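Local coordinates for protein N-acyl-D-glutamate deacylase (Bordetella bronchiseptica, PDB 3GIQ) that probably hydrolyses the amide bond of N-acyl-D-glutamate to release D-glutamate, as a zinc-dependent amidohydrolase, at residues Gly67-Met72 with Gly366-Ala371; Asp280-Pro285 with Arg372-Leu377; Thr289-Glu294 with Ala337-Ile342. One frame throughout, in Å; residues are numbered along the deposited sequence.

Contact 1: Gly67-Met72 with Gly366-Ala371; sequences GHDDLM and GLPNDA. With ZN (zinc ion), chain E.
This contact lies at the zinc site of the deacylase, where the zinc ligand His68 lies beside Leu367. NE2 of His68 binds the zinc ion at 2.0 Å; His66, Cys95 and the phosphoryl oxygen OPA of the bound ligand complete the four. CD2 of Leu367 packs 3.7 Å from CD2 of the His68 ring, and the two side chains point the same way. CG of His68 stands beside its backbone N (chi1 -79°), which turns the ring alongside Leu367 toward the metal. Both segments are loops that follow strands, 57-64 and 360-362. In amidohydrolases of the TIM-barrel clan, loops at the C-terminal ends of the barrel strands carry the active site. A water lies between the two segments. It accepts from His68 N at 2.9 Å and donates weakly to Asp69 OD2. That carboxylate is held mainly by a salt bridge to Lys82 and a hydrogen bond from Trp81. Beyond the water, at Pro368, the contact turns apolar. CG of Pro368 sits 3.5 Å from CG of Met72 and 3.6 Å from OD1 of Asp69. The side chains of Asp69 and Pro368 cross nearly at right angles. A type I turn from Leu367 to Asp370 carries the proline.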
loop_
_atom_site.group_PDB
_atom_site.type_symbol
_atom_site.label_atom_id
_atom_site.label_comp_id
_atom_site.label_asym_id
_atom_site.label_seq_id
_atom_site.Cartn_x
_atom_site.Cartn_y
_atom_site.Cartn_z
ATOM N N GLY A 67 -1.986 -0.376 0.152
ATOM C CA GLY A 67 -3.200 0.286 -0.273
ATOM C C GLY A 67 -4.314 0.179 0.755
ATOM O O GLY A 67 -4.305 -0.707 1.615
ATOM N N HIS A 68 -5.256 1.113 0.680
ATOM C CA HIS A 68 -6.425 1.135 1.557
ATOM C C HIS A 68 -7.636 1.303 0.645
ATOM O O HIS A 68 -8.652 1.883 1.029
ATOM C CB HIS A 68 -6.347 2.304 2.551
ATOM C CG HIS A 68 -5.442 2.047 3.716
ATOM N ND1 HIS A 68 -5.647 1.011 4.603
ATOM C CD2 HIS A 68 -4.319 2.682 4.131
ATOM C CE1 HIS A 68 -4.688 1.018 5.513
ATOM N NE2 HIS A 68 -3.870 2.022 5.250
ATOM N N ASP A 69 -7.513 0.771 -0.568
ATOM C CA ASP A 69 -8.561 0.864 -1.587
ATOM C C ASP A 69 -9.555 -0.302 -1.534
ATOM O O ASP A 69 -10.285 -0.543 -2.494
ATOM C CB ASP A 69 -7.903 0.899 -2.970
ATOM C CG ASP A 69 -6.654 1.767 -2.997
ATOM O OD1 ASP A 69 -6.774 2.998 -3.162
ATOM O OD2 ASP A 69 -5.549 1.210 -2.827
ATOM N N ASP A 70 -9.586 -1.011 -0.410
ATOM C CA ASP A 70 -10.470 -2.170 -0.233
ATOM C C ASP A 70 -11.872 -2.059 -0.834
ATOM O O ASP A 70 -12.333 -2.971 -1.530
ATOM C CB ASP A 70 -10.631 -2.489 1.257
ATOM C CG ASP A 70 -9.311 -2.724 1.954
ATOM O OD1 ASP A 70 -9.136 -3.819 2.530
ATOM O OD2 ASP A 70 -8.455 -1.813 1.933
ATOM N N LEU A 71 -12.545 -0.947 -0.556
ATOM C CA LEU A 71 -13.919 -0.732 -1.010
ATOM C C LEU A 71 -14.074 0.100 -2.278
ATOM O O LEU A 71 -15.192 0.283 -2.771
ATOM C CB LEU A 71 -14.722 -0.071 0.115
ATOM C CG LEU A 71 -14.597 -0.723 1.497
ATOM C CD1 LEU A 71 -15.385 0.081 2.526
ATOM C CD2 LEU A 71 -15.098 -2.156 1.433
ATOM N N MET A 72 -12.966 0.606 -2.805
ATOM C CA MET A 72 -13.014 1.437 -4.002
ATOM C C MET A 72 -13.368 0.692 -5.286
ATOM O O MET A 72 -13.841 1.296 -6.248
ATOM C CB MET A 72 -11.681 2.163 -4.183
ATOM C CG MET A 72 -11.341 3.110 -3.041
ATOM S SD MET A 72 -12.580 4.413 -2.832
ATOM C CE MET A 72 -13.446 3.826 -1.395
ATOM N N GLY A 366 -2.359 5.625 0.039
ATOM C CA GLY A 366 -3.367 6.596 -0.335
ATOM C C GLY A 366 -4.667 6.342 0.410
ATOM O O GLY A 366 -5.026 5.195 0.667
ATOM N N LEU A 367 -5.360 7.416 0.777
ATOM C CA LEU A 367 -6.643 7.319 1.476
ATOM C C LEU A 367 -7.648 7.911 0.494
ATOM O O LEU A 367 -7.997 9.094 0.566
ATOM C CB LEU A 367 -6.590 8.119 2.780
ATOM C CG LEU A 367 -5.500 7.632 3.745
ATOM C CD1 LEU A 367 -5.522 8.446 5.024
ATOM C CD2 LEU A 367 -5.719 6.155 4.055
ATOM N N PRO A 368 -8.128 7.079 -0.442
ATOM C CA PRO A 368 -9.082 7.420 -1.501
ATOM C C PRO A 368 -10.448 7.975 -1.116
ATOM O O PRO A 368 -11.139 8.538 -1.962
ATOM C CB PRO A 368 -9.181 6.118 -2.296
ATOM C CG PRO A 368 -9.064 5.085 -1.233
ATOM C CD PRO A 368 -7.915 5.618 -0.389
ATOM N N ASN A 369 -10.835 7.831 0.147
ATOM C CA ASN A 369 -12.138 8.327 0.593
ATOM C C ASN A 369 -12.067 9.758 1.136
ATOM O O ASN A 369 -13.091 10.435 1.260
ATOM C CB ASN A 369 -12.705 7.401 1.676
ATOM C CG ASN A 369 -14.200 7.586 1.878
ATOM O OD1 ASN A 369 -14.682 7.646 3.008
ATOM N ND2 ASN A 369 -14.941 7.664 0.778
ATOM N N ASP A 370 -10.858 10.212 1.458
ATOM C CA ASP A 370 -10.642 11.556 2.004
ATOM C C ASP A 370 -11.086 12.686 1.078
ATOM O O ASP A 370 -10.856 12.640 -0.124
ATOM C CB ASP A 370 -9.159 11.751 2.335
ATOM C CG ASP A 370 -8.719 10.967 3.554
ATOM O OD1 ASP A 370 -9.449 10.048 3.994
ATOM O OD2 ASP A 370 -7.622 11.268 4.068
ATOM N N ALA A 371 -11.712 13.710 1.653
ATOM C CA ALA A 371 -12.174 14.864 0.882
ATOM C C ALA A 371 -10.991 15.646 0.303
ATOM O O ALA A 371 -11.020 16.088 -0.847
ATOM C CB ALA A 371 -13.023 15.775 1.768
HETATM ZN ZN ZN E . -2.088 2.147 6.113
HETATM O O HOH W 1 -4.606 3.378 -1.017
#

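Contact 2: Asp280-Pro285 with Arg372-Leu377; sequences DIYPYP and RPHPRL. With G01 (N-[(R)-hydroxy(methyl)phosphoryl]-D-glutamic acid), chain C.
One carboxylate oxygen of the N-[hydroxy(methyl)phosphoryl]-D-glutamate ligand, G01 O, is gripped by both terminal nitrogens of Arg376. NH1 donates at 2.7 Å from O, and NH2 adds a weaker bond at 3.1 Å. The oxygen lies at the edge of the guanidinium, in its plane. The other oxygen, OXT, takes a bond of 2.7 Å from Tyr282 OH and lies in the plane of the tyrosine ring. Tyr282 and Arg376 thus share the alpha-carboxylate of the ligand, as expected for a pocket that recognises D-glutamate derivatives. The two also touch each other. NH1 of Arg376 stands 3.1 Å above the plane of the Tyr282 ring, toward its rim, in a cation-pi contact. CZ is 4.4 Å from the ring centroid, and the tilted planes are 52° apart. CD of Arg376 adds a CH-pi contact over the same ring. The arginine chain is extended from CG to NE, which carries its charged end across the ring face to the ligand. NH2 of Arg376 also makes a weak hydrogen bond to Ser288 O. Tyr284 packs against the start of the arginine: its CE2 is 3.3 Å from Arg376 CB. His374 sets its edge on the Tyr284 face in a T-shaped pair, centroids 4.9 Å apart and planes at 88°. Trp442 meets His374 edge-to-face. The contact joins the loop beyond strand 277-281, a strand paired with 243-246 and 360-362, to the loop that runs into helix 376-391, whose Ser380 and Arg383 also touch Tyr284.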
loop_
_atom_site.group_PDB
_atom_site.type_symbol
_atom_site.label_atom_id
_atom_site.label_comp_id
_atom_site.label_asym_id
_atom_site.label_seq_id
_atom_site.Cartn_x
_atom_site.Cartn_y
_atom_site.Cartn_z
ATOM N N ASP A 280 8.134 -0.866 3.864
ATOM C CA ASP A 280 7.732 0.019 2.788
ATOM C C ASP A 280 7.577 1.436 3.305
ATOM O O ASP A 280 7.451 1.662 4.511
ATOM C CB ASP A 280 6.425 -0.464 2.130
ATOM C CG ASP A 280 5.285 -0.639 3.124
ATOM O OD1 ASP A 280 4.726 0.377 3.592
ATOM O OD2 ASP A 280 4.947 -1.804 3.438
ATOM N N ILE A 281 7.626 2.390 2.384
ATOM C CA ILE A 281 7.471 3.797 2.720
ATOM C C ILE A 281 6.782 4.505 1.570
ATOM O O ILE A 281 6.695 3.971 0.461
ATOM C CB ILE A 281 8.849 4.512 2.937
ATOM C CG1 ILE A 281 9.722 4.418 1.675
ATOM C CG2 ILE A 281 9.583 3.894 4.109
ATOM C CD1 ILE A 281 9.469 5.501 0.626
ATOM N N TYR A 282 6.260 5.692 1.860
ATOM C CA TYR A 282 5.686 6.554 0.840
ATOM C C TYR A 282 6.708 7.692 0.917
ATOM O O TYR A 282 7.218 8.006 1.995
ATOM C CB TYR A 282 4.262 7.005 1.192
ATOM C CG TYR A 282 4.040 7.403 2.627
ATOM C CD1 TYR A 282 4.372 8.682 3.080
ATOM C CD2 TYR A 282 3.469 6.508 3.529
ATOM C CE1 TYR A 282 4.133 9.060 4.397
ATOM C CE2 TYR A 282 3.228 6.872 4.850
ATOM C CZ TYR A 282 3.561 8.150 5.275
ATOM O OH TYR A 282 3.317 8.517 6.574
ATOM N N PRO A 283 7.042 8.304 -0.226
ATOM C CA PRO A 283 8.031 9.388 -0.292
ATOM C C PRO A 283 7.645 10.787 0.190
ATOM O O PRO A 283 7.801 11.756 -0.549
ATOM C CB PRO A 283 8.429 9.370 -1.761
ATOM C CG PRO A 283 7.111 9.095 -2.430
ATOM C CD PRO A 283 6.496 8.003 -1.563
ATOM N N TYR A 284 7.175 10.891 1.431
ATOM C CA TYR A 284 6.770 12.180 2.001
ATOM C C TYR A 284 7.063 12.233 3.500
ATOM O O TYR A 284 7.045 11.200 4.179
ATOM C CB TYR A 284 5.273 12.403 1.798
ATOM C CG TYR A 284 4.801 12.314 0.365
ATOM C CD1 TYR A 284 4.589 13.466 -0.401
ATOM C CD2 TYR A 284 4.527 11.078 -0.213
ATOM C CE1 TYR A 284 4.103 13.377 -1.710
ATOM C CE2 TYR A 284 4.048 10.978 -1.512
ATOM C CZ TYR A 284 3.834 12.125 -2.255
ATOM O OH TYR A 284 3.330 12.005 -3.533
ATOM N N PRO A 285 7.327 13.440 4.035
ATOM C CA PRO A 285 7.629 13.658 5.453
ATOM C C PRO A 285 6.392 13.966 6.296
ATOM O O PRO A 285 6.501 14.433 7.425
ATOM C CB PRO A 285 8.598 14.829 5.412
ATOM C CG PRO A 285 7.995 15.674 4.331
ATOM C CD PRO A 285 7.613 14.661 3.254
ATOM N N ARG A 372 -9.960 15.836 1.117
ATOM C CA ARG A 372 -8.755 16.547 0.695
ATOM C C ARG A 372 -7.606 15.666 1.168
ATOM O O ARG A 372 -6.985 15.922 2.202
ATOM C CB ARG A 372 -8.677 17.926 1.356
ATOM C CG ARG A 372 -7.503 18.778 0.879
ATOM C CD ARG A 372 -7.596 19.064 -0.614
ATOM N NE ARG A 372 -8.776 19.856 -0.944
ATOM C CZ ARG A 372 -8.921 21.143 -0.643
ATOM N NH1 ARG A 372 -7.954 21.791 -0.006
ATOM N NH2 ARG A 372 -10.037 21.781 -0.973
ATOM N N PRO A 373 -7.309 14.608 0.400
ATOM C CA PRO A 373 -6.249 13.651 0.719
ATOM C C PRO A 373 -4.813 14.124 0.658
ATOM O O PRO A 373 -4.490 15.172 0.099
ATOM C CB PRO A 373 -6.497 12.531 -0.281
ATOM C CG PRO A 373 -6.909 13.300 -1.504
ATOM C CD PRO A 373 -7.890 14.318 -0.926
ATOM N N HIS A 374 -3.959 13.308 1.259
ATOM C CA HIS A 374 -2.524 13.518 1.259
ATOM C C HIS A 374 -2.175 13.192 -0.198
ATOM O O HIS A 374 -2.675 12.211 -0.749
ATOM C CB HIS A 374 -1.891 12.518 2.230
ATOM C CG HIS A 374 -0.398 12.550 2.256
ATOM N ND1 HIS A 374 0.322 12.579 3.430
ATOM C CD2 HIS A 374 0.512 12.517 1.255
ATOM C CE1 HIS A 374 1.612 12.563 3.151
ATOM N NE2 HIS A 374 1.754 12.526 1.839
ATOM N N PRO A 375 -1.330 14.012 -0.845
ATOM C CA PRO A 375 -0.943 13.796 -2.245
ATOM C C PRO A 375 -0.342 12.440 -2.610
ATOM O O PRO A 375 -0.294 12.084 -3.786
ATOM C CB PRO A 375 0.022 14.949 -2.518
ATOM C CG PRO A 375 0.627 15.204 -1.167
ATOM C CD PRO A 375 -0.583 15.144 -0.270
ATOM N N ARG A 376 0.111 11.688 -1.612
ATOM C CA ARG A 376 0.696 10.372 -1.861
ATOM C C ARG A 376 -0.304 9.479 -2.589
ATOM O O ARG A 376 0.075 8.510 -3.245
ATOM C CB ARG A 376 1.108 9.717 -0.541
ATOM C CG ARG A 376 -0.057 9.364 0.366
ATOM C CD ARG A 376 0.430 9.052 1.768
ATOM N NE ARG A 376 -0.645 8.575 2.632
ATOM C CZ ARG A 376 -0.551 8.498 3.955
ATOM N NH1 ARG A 376 0.566 8.873 4.569
ATOM N NH2 ARG A 376 -1.565 8.029 4.664
ATOM N N LEU A 377 -1.585 9.813 -2.467
ATOM C CA LEU A 377 -2.641 9.052 -3.123
ATOM C C LEU A 377 -2.432 9.029 -4.635
ATOM O O LEU A 377 -2.663 8.009 -5.293
ATOM C CB LEU A 377 -4.004 9.680 -2.813
ATOM C CG LEU A 377 -5.245 9.072 -3.486
ATOM C CD1 LEU A 377 -5.450 7.641 -3.007
ATOM C CD2 LEU A 377 -6.461 9.921 -3.150
HETATM C CD G01 C . 0.612 8.315 12.194
HETATM C CG G01 C . 0.919 7.412 10.999
HETATM C CB G01 C . -0.342 7.235 10.141
HETATM C CA G01 C . -0.275 6.392 8.838
HETATM C C G01 C . 0.712 7.066 7.858
HETATM C C6 G01 C . -3.999 4.960 7.755
HETATM P P G01 C . -2.269 4.709 8.116
HETATM O OPA G01 C . -1.642 3.933 6.879
HETATM O OPB G01 C . -2.135 3.915 9.361
HETATM N N G01 C . -1.582 6.186 8.157
HETATM O O G01 C . 0.293 7.952 7.089
HETATM O OXT G01 C . 1.893 6.666 7.905
HETATM O OE1 G01 C . 0.514 9.542 11.968
HETATM O OE2 G01 C . 0.473 7.750 13.293
#

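Contact 3: Thr289-Glu294 with Ala337-Ile342; sequences TILIPE and APAGAI. With G01 (N-[(R)-hydroxy(methyl)phosphoryl]-D-glutamic acid), chain C.
Thr289 and Ala341 form an antiparallel hydrogen-bonded pair, the tight end of this contact. Ala341 N donates to Thr289 O at 2.9 Å, and Thr289 N returns a bond of 3.1 Å to Ala341 O. The next pair, Ile290 with Gly340, is non-hydrogen-bonded and close, 4.0 Å between CA atoms. Gly340 has no side chain, and Ile290 turns its own away. A third bond, 2.8 Å from Leu291 N to Ala339 O, is straight at the hydrogen (168°), but the donor sits above the carbonyl plane. Leu291 then spreads over the two alanines, with CD2 4.0 Å from Ala339 CB and CD1 3.9 Å from Ala341 CB. CG is anti to the backbone N (chi1 173°), which lays the branch along strand 339-344. Beyond this point the pairing loosens. A water accepts from Ala339 N and lies 3.1 Å from Leu291 O, and Ala337 and Pro338 are exposed. At the other end Thr289 OG1 lies 3.7 Å from the ligand methyl carbon C6 and is hydrogen-bonded to Tyr190 OH. Strand 286-290 is an outer strand of a three-stranded antiparallel sheet. Strand 339-344 is its middle member, with 303-307 beyond it, and helix 329-336 packs on Leu291.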
loop_
_atom_site.group_PDB
_atom_site.type_symbol
_atom_site.label_atom_id
_atom_site.label_comp_id
_atom_site.label_asym_id
_atom_site.label_seq_id
_atom_site.Cartn_x
_atom_site.Cartn_y
_atom_site.Cartn_z
ATOM N N THR A 289 -3.882 10.033 8.684
ATOM C CA THR A 289 -4.776 9.031 9.239
ATOM C C THR A 289 -5.907 9.783 9.929
ATOM O O THR A 289 -6.199 10.928 9.573
ATOM C CB THR A 289 -4.030 8.117 10.250
ATOM O OG1 THR A 289 -4.907 7.068 10.683
ATOM C CG2 THR A 289 -3.553 8.914 11.457
ATOM N N ILE A 290 -6.549 9.154 10.904
ATOM C CA ILE A 290 -7.635 9.811 11.626
ATOM C C ILE A 290 -7.091 10.990 12.438
ATOM O O ILE A 290 -5.906 11.018 12.775
ATOM C CB ILE A 290 -8.335 8.826 12.595
ATOM C CG1 ILE A 290 -7.315 8.243 13.576
ATOM C CG2 ILE A 290 -9.008 7.708 11.810
ATOM C CD1 ILE A 290 -7.923 7.368 14.656
ATOM N N LEU A 291 -7.946 11.969 12.732
ATOM C CA LEU A 291 -7.533 13.116 13.533
ATOM C C LEU A 291 -7.455 12.646 14.981
ATOM O O LEU A 291 -8.416 12.086 15.514
ATOM C CB LEU A 291 -8.540 14.272 13.413
ATOM C CG LEU A 291 -8.304 15.484 14.331
ATOM C CD1 LEU A 291 -6.928 16.088 14.062
ATOM C CD2 LEU A 291 -9.394 16.530 14.099
ATOM N N ILE A 292 -6.303 12.866 15.602
ATOM C CA ILE A 292 -6.063 12.462 16.983
ATOM C C ILE A 292 -5.873 13.717 17.833
ATOM O O ILE A 292 -4.820 14.345 17.795
ATOM C CB ILE A 292 -4.799 11.582 17.064
ATOM C CG1 ILE A 292 -4.991 10.331 16.200
ATOM C CG2 ILE A 292 -4.508 11.206 18.512
ATOM C CD1 ILE A 292 -3.712 9.541 15.954
ATOM N N PRO A 293 -6.899 14.098 18.612
ATOM C CA PRO A 293 -6.851 15.288 19.468
ATOM C C PRO A 293 -5.623 15.391 20.368
ATOM O O PRO A 293 -5.130 16.489 20.622
ATOM C CB PRO A 293 -8.147 15.185 20.272
ATOM C CG PRO A 293 -9.072 14.512 19.315
ATOM C CD PRO A 293 -8.198 13.416 18.749
ATOM N N GLU A 294 -5.137 14.252 20.848
ATOM C CA GLU A 294 -3.971 14.224 21.727
ATOM C C GLU A 294 -2.725 14.805 21.063
ATOM O O GLU A 294 -1.746 15.120 21.740
ATOM C CB GLU A 294 -3.674 12.787 22.174
ATOM C CG GLU A 294 -4.747 12.138 23.042
ATOM C CD GLU A 294 -6.068 11.960 22.321
ATOM O OE1 GLU A 294 -6.060 11.483 21.167
ATOM O OE2 GLU A 294 -7.118 12.289 22.914
ATOM N N ALA A 337 -14.350 15.846 15.138
ATOM C CA ALA A 337 -14.528 14.395 15.097
ATOM C C ALA A 337 -15.930 13.935 14.693
ATOM O O ALA A 337 -16.932 14.542 15.073
ATOM C CB ALA A 337 -14.157 13.795 16.451
ATOM N N PRO A 338 -16.014 12.858 13.891
ATOM C CA PRO A 338 -14.871 12.109 13.355
ATOM C C PRO A 338 -14.242 12.865 12.191
ATOM O O PRO A 338 -14.946 13.470 11.381
ATOM C CB PRO A 338 -15.499 10.790 12.916
ATOM C CG PRO A 338 -16.856 11.210 12.483
ATOM C CD PRO A 338 -17.277 12.164 13.580
ATOM N N ALA A 339 -12.918 12.823 12.103
ATOM C CA ALA A 339 -12.214 13.528 11.043
ATOM C C ALA A 339 -10.871 12.874 10.752
ATOM O O ALA A 339 -10.463 11.936 11.437
ATOM C CB ALA A 339 -12.006 14.993 11.448
ATOM N N GLY A 340 -10.197 13.376 9.722
ATOM C CA GLY A 340 -8.894 12.855 9.349
ATOM C C GLY A 340 -7.926 14.016 9.225
ATOM O O GLY A 340 -8.351 15.171 9.115
ATOM N N ALA A 341 -6.628 13.729 9.231
ATOM C CA ALA A 341 -5.643 14.793 9.125
ATOM C C ALA A 341 -4.301 14.348 8.570
ATOM O O ALA A 341 -4.037 13.152 8.403
ATOM C CB ALA A 341 -5.433 15.433 10.486
ATOM N N ILE A 342 -3.460 15.338 8.288
ATOM C CA ILE A 342 -2.105 15.116 7.794
ATOM C C ILE A 342 -1.193 15.659 8.892
ATOM O O ILE A 342 -1.443 16.738 9.435
ATOM C CB ILE A 342 -1.845 15.887 6.481
ATOM C CG1 ILE A 342 -2.671 15.271 5.351
ATOM C CG2 ILE A 342 -0.354 15.877 6.151
ATOM C CD1 ILE A 342 -2.703 16.114 4.086
HETATM C CD G01 C . 0.612 8.315 12.194
HETATM C CG G01 C . 0.919 7.412 10.999
HETATM C CB G01 C . -0.342 7.235 10.141
HETATM C CA G01 C . -0.275 6.392 8.838
HETATM C C G01 C . 0.712 7.066 7.858
HETATM C C6 G01 C . -3.999 4.960 7.755
HETATM P P G01 C . -2.269 4.709 8.116
HETATM O OPA G01 C . -1.642 3.933 6.879
HETATM O OPB G01 C . -2.135 3.915 9.361
HETATM N N G01 C . -1.582 6.186 8.157
HETATM O O G01 C . 0.293 7.952 7.089
HETATM O OXT G01 C . 1.893 6.666 7.905
HETATM O OE1 G01 C . 0.514 9.542 11.968
HETATM O OE2 G01 C . 0.473 7.750 13.293
HETATM O O HOH W 2 -11.447 12.368 14.723
#

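All three contacts are mainly buried, but contact 3 lies farthest from the centre of the chain and has partly exposed and exposed residues at one end. Contacts 1 and 2 are deeper, and they touch where Leu377 packs on Gly366 and Leu367. Both use loops that follow strands: 366-371 and 372-377 follow each other directly in the chain and run into helix 376-391. Their chemistry differs. Contact 1 combines metal binding with a water and apolar packing, contact 2 aromatic and cationic groups around a carboxylate, contact 3 backbone pairing in a small sheet. Ile342 of contact 3 reaches His374 of contact 2, and all three contacts border the same ligand.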